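Local coordinates for Pli0006 protein (Listeria innocua, PDB 3OP9), which probably binds DNA as a plasmid-encoded transcriptional regulator of the XRE helix-turn-helix family, at residues H8-H21 against L57-G70. Residues are numbered along the deposited sequence; the frame is centred on the assembly and turned at random. Where two conformers were deposited one is given.
Sequences HQFAENLSRLKKEH and LATYFHLSIDELVG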
loop_
_atom_site.group_PDB
_atom_site.type_symbol
_atom_site.label_atom_id
_atom_site.label_comp_id
_atom_site.label_asym_id
_atom_site.label_seq_id
_atom_site.Cartn_x
_atom_site.Cartn_y
_atom_site.Cartn_z
ATOM N N HIS A 8 -8.103 -10.595 -14.701
ATOM C CA HIS A 8 -8.381 -10.739 -13.265
ATOM C C HIS A 8 -8.654 -12.198 -12.929
ATOM O O HIS A 8 -8.871 -13.013 -13.830
ATOM C CB HIS A 8 -9.577 -9.887 -12.844
ATOM C CG HIS A 8 -10.881 -10.324 -13.436
ATOM N ND1 HIS A 8 -11.664 -11.302 -12.864
ATOM C CD2 HIS A 8 -11.558 -9.895 -14.532
ATOM C CE1 HIS A 8 -12.762 -11.466 -13.582
ATOM N NE2 HIS A 8 -12.726 -10.617 -14.595
ATOM N N GLN A 9 -8.666 -12.533 -11.644
ATOM C CA GLN A 9 -8.896 -13.917 -11.236
ATOM C C GLN A 9 -9.919 -13.962 -10.104
ATOM O O GLN A 9 -9.746 -14.629 -9.096
ATOM C CB GLN A 9 -7.573 -14.567 -10.850
ATOM C CG GLN A 9 -6.888 -13.974 -9.670
ATOM C CD GLN A 9 -5.554 -14.658 -9.403
ATOM O OE1 GLN A 9 -4.700 -14.727 -10.291
ATOM N NE2 GLN A 9 -5.385 -15.197 -8.191
ATOM N N PHE A 10 -11.001 -13.214 -10.274
ATOM C CA PHE A 10 -12.043 -13.184 -9.251
ATOM C C PHE A 10 -12.602 -14.600 -9.018
ATOM O O PHE A 10 -12.779 -15.026 -7.885
ATOM C CB PHE A 10 -13.179 -12.246 -9.654
ATOM C CG PHE A 10 -14.376 -12.338 -8.738
ATOM C CD1 PHE A 10 -14.279 -11.931 -7.398
ATOM C CD2 PHE A 10 -15.573 -12.873 -9.195
ATOM C CE1 PHE A 10 -15.379 -12.021 -6.537
ATOM C CE2 PHE A 10 -16.673 -12.967 -8.350
ATOM C CZ PHE A 10 -16.580 -12.537 -7.021
ATOM N N ALA A 11 -12.865 -15.353 -10.076
ATOM C CA ALA A 11 -13.564 -16.615 -9.858
ATOM C C ALA A 11 -12.654 -17.568 -9.064
ATOM O O ALA A 11 -13.113 -18.281 -8.157
ATOM C CB ALA A 11 -13.986 -17.240 -11.172
ATOM N N GLU A 12 -11.366 -17.588 -9.429
ATOM C CA GLU A 12 -10.361 -18.440 -8.759
ATOM C C GLU A 12 -10.217 -18.020 -7.288
ATOM O O GLU A 12 -10.149 -18.861 -6.387
ATOM C CB GLU A 12 -9.015 -18.342 -9.512
ATOM C CG GLU A 12 -7.880 -19.125 -8.856
ATOM C CD GLU A 12 -6.556 -19.053 -9.639
ATOM O OE1 GLU A 12 -6.578 -18.756 -10.857
ATOM O OE2 GLU A 12 -5.490 -19.294 -9.029
ATOM N N ASN A 13 -10.183 -16.710 -7.052
ATOM C CA ASN A 13 -10.045 -16.168 -5.695
ATOM C C ASN A 13 -11.260 -16.454 -4.842
ATOM O O ASN A 13 -11.137 -16.845 -3.679
ATOM C CB ASN A 13 -9.799 -14.653 -5.726
ATOM C CG ASN A 13 -8.440 -14.310 -6.255
ATOM O OD1 ASN A 13 -7.592 -15.186 -6.401
ATOM N ND2 ASN A 13 -8.200 -13.033 -6.499
ATOM N N LEU A 14 -12.445 -16.288 -5.418
ATOM C CA LEU A 14 -13.633 -16.527 -4.632
ATOM C C LEU A 14 -13.669 -18.028 -4.294
ATOM O O LEU A 14 -14.043 -18.418 -3.195
ATOM C CB LEU A 14 -14.890 -16.098 -5.399
ATOM C CG LEU A 14 -16.161 -16.217 -4.547
ATOM C CD1 LEU A 14 -16.075 -15.292 -3.334
ATOM C CD2 LEU A 14 -17.381 -15.891 -5.360
ATOM N N SER A 15 -13.255 -18.869 -5.244
ATOM C CA SER A 15 -13.258 -20.311 -5.029
ATOM C C SER A 15 -12.300 -20.681 -3.883
ATOM O O SER A 15 -12.615 -21.520 -3.042
ATOM C CB SER A 15 -12.902 -21.057 -6.324
ATOM O OG SER A 15 -13.909 -20.867 -7.331
ATOM N N ARG A 16 -11.140 -20.033 -3.831
ATOM C CA ARG A 16 -10.178 -20.331 -2.783
ATOM C C ARG A 16 -10.636 -19.807 -1.415
ATOM O O ARG A 16 -10.371 -20.442 -0.395
ATOM C CB ARG A 16 -8.804 -19.755 -3.093
ATOM C CG ARG A 16 -7.801 -20.220 -2.028
ATOM C CD ARG A 16 -6.413 -19.810 -2.308
ATOM N NE ARG A 16 -5.852 -20.431 -3.500
ATOM C CZ ARG A 16 -5.283 -21.638 -3.538
ATOM N NH1 ARG A 16 -5.229 -22.411 -2.459
ATOM N NH2 ARG A 16 -4.777 -22.073 -4.679
ATOM N N LEU A 17 -11.301 -18.657 -1.401
ATOM C CA LEU A 17 -11.857 -18.099 -0.169
ATOM C C LEU A 17 -12.920 -19.039 0.377
ATOM O O LEU A 17 -12.944 -19.343 1.567
ATOM C CB LEU A 17 -12.462 -16.703 -0.441
ATOM C CG LEU A 17 -11.429 -15.590 -0.578
ATOM C CD1 LEU A 17 -12.075 -14.329 -1.146
ATOM C CD2 LEU A 17 -10.740 -15.303 0.776
ATOM N N LYS A 18 -13.786 -19.520 -0.504
ATOM C CA LYS A 18 -14.835 -20.449 -0.123
ATOM C C LYS A 18 -14.237 -21.698 0.510
ATOM O O LYS A 18 -14.720 -22.194 1.545
ATOM C CB LYS A 18 -15.656 -20.827 -1.354
ATOM C CG LYS A 18 -16.795 -21.798 -1.081
ATOM C CD LYS A 18 -17.041 -22.701 -2.275
ATOM C CE LYS A 18 -18.186 -23.678 -2.021
ATOM N NZ LYS A 18 -18.641 -24.349 -3.276
ATOM N N LYS A 19 -13.170 -22.195 -0.102
ATOM C CA LYS A 19 -12.520 -23.414 0.366
ATOM C C LYS A 19 -11.856 -23.168 1.713
ATOM O O LYS A 19 -12.069 -23.904 2.662
ATOM C CB LYS A 19 -11.459 -23.883 -0.642
ATOM C CG LYS A 19 -10.568 -25.029 -0.103
ATOM C CD LYS A 19 -9.520 -25.502 -1.115
ATOM C CE LYS A 19 -8.340 -24.530 -1.248
ATOM N NZ LYS A 19 -7.461 -24.486 -0.036
ATOM N N GLU A 20 -11.051 -22.119 1.796
ATOM C CA GLU A 20 -10.270 -21.866 2.995
ATOM C C GLU A 20 -11.134 -21.469 4.175
ATOM O O GLU A 20 -10.719 -21.629 5.313
ATOM C CB GLU A 20 -9.232 -20.791 2.732
ATOM C CG GLU A 20 -8.158 -21.266 1.782
ATOM C CD GLU A 20 -6.835 -20.562 1.985
ATOM O OE1 GLU A 20 -6.772 -19.647 2.839
ATOM O OE2 GLU A 20 -5.857 -20.939 1.300
ATOM N N HIS A 21 -12.330 -20.953 3.909
ATOM C CA HIS A 21 -13.214 -20.535 4.990
ATOM C C HIS A 21 -14.256 -21.585 5.333
ATOM O O HIS A 21 -15.023 -21.399 6.266
ATOM C CB HIS A 21 -13.901 -19.215 4.641
ATOM C CG HIS A 21 -13.005 -18.024 4.774
ATOM N ND1 HIS A 21 -13.005 -17.211 5.886
ATOM C CD2 HIS A 21 -12.070 -17.512 3.933
ATOM C CE1 HIS A 21 -12.112 -16.250 5.727
ATOM N NE2 HIS A 21 -11.549 -16.397 4.541
ATOM N N LEU A 57 -18.333 -8.440 -0.514
ATOM C CA LEU A 57 -17.375 -9.545 -0.315
ATOM C C LEU A 57 -16.052 -9.037 0.270
ATOM O O LEU A 57 -15.452 -9.656 1.171
ATOM C CB LEU A 57 -17.096 -10.262 -1.647
ATOM C CG LEU A 57 -18.278 -11.061 -2.211
ATOM C CD1 LEU A 57 -18.049 -11.449 -3.642
ATOM C CD2 LEU A 57 -18.493 -12.289 -1.322
ATOM N N ALA A 58 -15.568 -7.919 -0.246
ATOM C CA ALA A 58 -14.274 -7.402 0.244
ATOM C C ALA A 58 -14.392 -7.041 1.717
ATOM O O ALA A 58 -13.467 -7.251 2.501
ATOM C CB ALA A 58 -13.849 -6.181 -0.571
ATOM N N THR A 59 -15.545 -6.481 2.098
ATOM C CA THR A 59 -15.749 -6.075 3.479
ATOM C C THR A 59 -15.823 -7.341 4.364
ATOM O O THR A 59 -15.232 -7.396 5.439
ATOM C CB THR A 59 -17.047 -5.239 3.594
ATOM O OG1 THR A 59 -16.898 -4.048 2.808
ATOM C CG2 THR A 59 -17.330 -4.857 5.043
ATOM N N TYR A 60 -16.541 -8.355 3.894
ATOM C CA TYR A 60 -16.714 -9.577 4.694
ATOM C C TYR A 60 -15.356 -10.256 4.967
ATOM O O TYR A 60 -15.067 -10.643 6.090
ATOM C CB TYR A 60 -17.655 -10.547 3.992
ATOM C CG TYR A 60 -17.850 -11.787 4.810
ATOM C CD1 TYR A 60 -18.747 -11.795 5.873
ATOM C CD2 TYR A 60 -17.103 -12.930 4.569
ATOM C CE1 TYR A 60 -18.917 -12.925 6.659
ATOM C CE2 TYR A 60 -17.280 -14.068 5.358
ATOM C CZ TYR A 60 -18.191 -14.043 6.394
ATOM O OH TYR A 60 -18.378 -15.159 7.182
ATOM N N PHE A 61 -14.525 -10.352 3.935
ATOM C CA PHE A 61 -13.253 -11.065 3.985
ATOM C C PHE A 61 -12.102 -10.148 4.357
ATOM O O PHE A 61 -10.963 -10.593 4.432
ATOM C CB PHE A 61 -12.968 -11.714 2.620
ATOM C CG PHE A 61 -13.866 -12.867 2.321
ATOM C CD1 PHE A 61 -13.779 -14.031 3.087
ATOM C CD2 PHE A 61 -14.781 -12.816 1.298
ATOM C CE1 PHE A 61 -14.592 -15.111 2.821
ATOM C CE2 PHE A 61 -15.603 -13.902 1.032
ATOM C CZ PHE A 61 -15.506 -15.054 1.802
ATOM N N HIS A 62 -12.395 -8.872 4.605
ATOM C CA HIS A 62 -11.362 -7.892 4.988
ATOM C C HIS A 62 -10.252 -7.769 3.941
ATOM O O HIS A 62 -9.070 -7.836 4.281
ATOM C CB HIS A 62 -10.708 -8.266 6.319
ATOM C CG HIS A 62 -11.680 -8.415 7.443
ATOM N ND1 HIS A 62 -12.605 -7.445 7.757
ATOM C CD2 HIS A 62 -11.871 -9.421 8.329
ATOM C CE1 HIS A 62 -13.329 -7.845 8.789
ATOM N NE2 HIS A 62 -12.907 -9.042 9.151
ATOM N N LEU A 63 -10.637 -7.567 2.687
ATOM C CA LEU A 63 -9.703 -7.552 1.561
ATOM C C LEU A 63 -9.860 -6.232 0.832
ATOM O O LEU A 63 -10.926 -5.627 0.893
ATOM C CB LEU A 63 -10.081 -8.665 0.586
ATOM C CG LEU A 63 -9.999 -10.093 1.149
ATOM C CD1 LEU A 63 -10.538 -11.070 0.118
ATOM C CD2 LEU A 63 -8.573 -10.398 1.489
ATOM N N SER A 64 -8.829 -5.798 0.114
ATOM C CA SER A 64 -9.037 -4.706 -0.836
ATOM C C SER A 64 -9.836 -5.291 -1.992
ATOM O O SER A 64 -9.828 -6.505 -2.215
ATOM C CB SER A 64 -7.703 -4.155 -1.338
ATOM O OG SER A 64 -7.037 -5.170 -2.070
ATOM N N ILE A 65 -10.529 -4.442 -2.744
ATOM C CA ILE A 65 -11.222 -4.936 -3.917
ATOM C C ILE A 65 -10.179 -5.449 -4.893
ATOM O O ILE A 65 -10.402 -6.438 -5.563
ATOM C CB ILE A 65 -12.072 -3.828 -4.572
ATOM C CG1 ILE A 65 -13.167 -3.393 -3.600
ATOM C CG2 ILE A 65 -12.702 -4.324 -5.876
ATOM C CD1 ILE A 65 -13.972 -2.213 -4.114
ATOM N N ASP A 66 -9.035 -4.770 -4.958
ATOM C CA ASP A 66 -7.949 -5.216 -5.850
ATOM C C ASP A 66 -7.476 -6.642 -5.540
ATOM O O ASP A 66 -7.300 -7.439 -6.444
ATOM C CB ASP A 66 -6.786 -4.221 -5.802
ATOM C CG ASP A 66 -7.196 -2.827 -6.332
ATOM O OD1 ASP A 66 -7.813 -2.060 -5.574
ATOM O OD2 ASP A 66 -6.953 -2.492 -7.501
ATOM N N GLU A 67 -7.252 -6.946 -4.262
ATOM C CA GLU A 67 -6.885 -8.297 -3.836
ATOM C C GLU A 67 -8.004 -9.285 -4.208
ATOM O O GLU A 67 -7.742 -10.382 -4.712
ATOM C CB GLU A 67 -6.674 -8.335 -2.302
ATOM C CG GLU A 67 -5.388 -7.662 -1.829
ATOM C CD GLU A 67 -5.302 -7.487 -0.302
ATOM O OE1 GLU A 67 -6.363 -7.473 0.383
ATOM O OE2 GLU A 67 -4.165 -7.335 0.202
ATOM N N LEU A 68 -9.238 -8.946 -3.866
ATOM C CA LEU A 68 -10.378 -9.840 -4.163
ATOM C C LEU A 68 -10.491 -10.233 -5.639
ATOM O O LEU A 68 -10.724 -11.405 -5.970
ATOM C CB LEU A 68 -11.683 -9.168 -3.723
ATOM C CG LEU A 68 -12.977 -9.928 -3.984
ATOM C CD1 LEU A 68 -12.956 -11.315 -3.282
ATOM C CD2 LEU A 68 -14.186 -9.079 -3.532
ATOM N N VAL A 69 -10.330 -9.270 -6.543
ATOM C CA VAL A 69 -10.394 -9.619 -7.946
ATOM C C VAL A 69 -9.066 -9.961 -8.604
ATOM O O VAL A 69 -9.088 -10.379 -9.745
ATOM C CB VAL A 69 -11.106 -8.548 -8.791
ATOM C CG1 VAL A 69 -12.418 -8.185 -8.162
ATOM C CG2 VAL A 69 -10.202 -7.320 -9.000
ATOM N N GLY A 70 -7.921 -9.801 -7.923
ATOM C CA GLY A 70 -6.626 -10.099 -8.541
ATOM C C GLY A 70 -6.207 -9.070 -9.593
ATOM O O GLY A 70 -5.577 -9.380 -10.619
#
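Leu17 and Phe61 both set CG anti to their carbonyl carbons (chi1 -77° for Leu17), which places Leu17 CD1 over one face of the Phe61 ring. Their meeting lies in the core of an all-helical, XRE-type helix-turn-helix domain. Here the first helix, 10-21, packs on the end of helix 51-61 and on the short helix 65-69, which runs almost perpendicular to it. Leu17 CD1 makes a CH-pi contact there, 4.2 Å from the centroid of the Phe61 ring. Leu17 CD1 also meets Leu63 CD1 tip to tip and lies 3.8 Å from Leu68 CD1. Phe61 also turns an edge to the face of His21. This T-shaped pair has centroids 4.9 Å apart and planes at 65°.

Nearer the start of the helix, Phe10 lies alongside Leu68 and points the same way. The ring edge meets Leu57 CD1, which lies 3.8 Å from Phe10 CZ. Leu54 and Pro49 add to the packing around Phe10. Leu14, beside it, reaches on to Tyr42 and Met43 of helix 36-44.

Polar bonds tie the start of helix 10-21 to the end of helix 65-69. The N-cap residue Gln9 gives its backbone N to Val69 O at 2.9 Å. Gly70 ends the short helix in a Schellman motif. Its carbonyl O accepts from Gln85 of a neighbouring subunit. Gln9 has two conformers; in the one described, Gln9 NE2 donates to Asn13 OD1 at 2.8 Å. Only with that bond is the buried Asn13 amide gripped at both ends. The firm grip is at the other end, where Asn13 ND2 donates to Leu68 O at 3.0 Å, almost straight at 164°, with the oxygen in the amide plane but the nitrogen well above the plane of the Leu68 carbonyl.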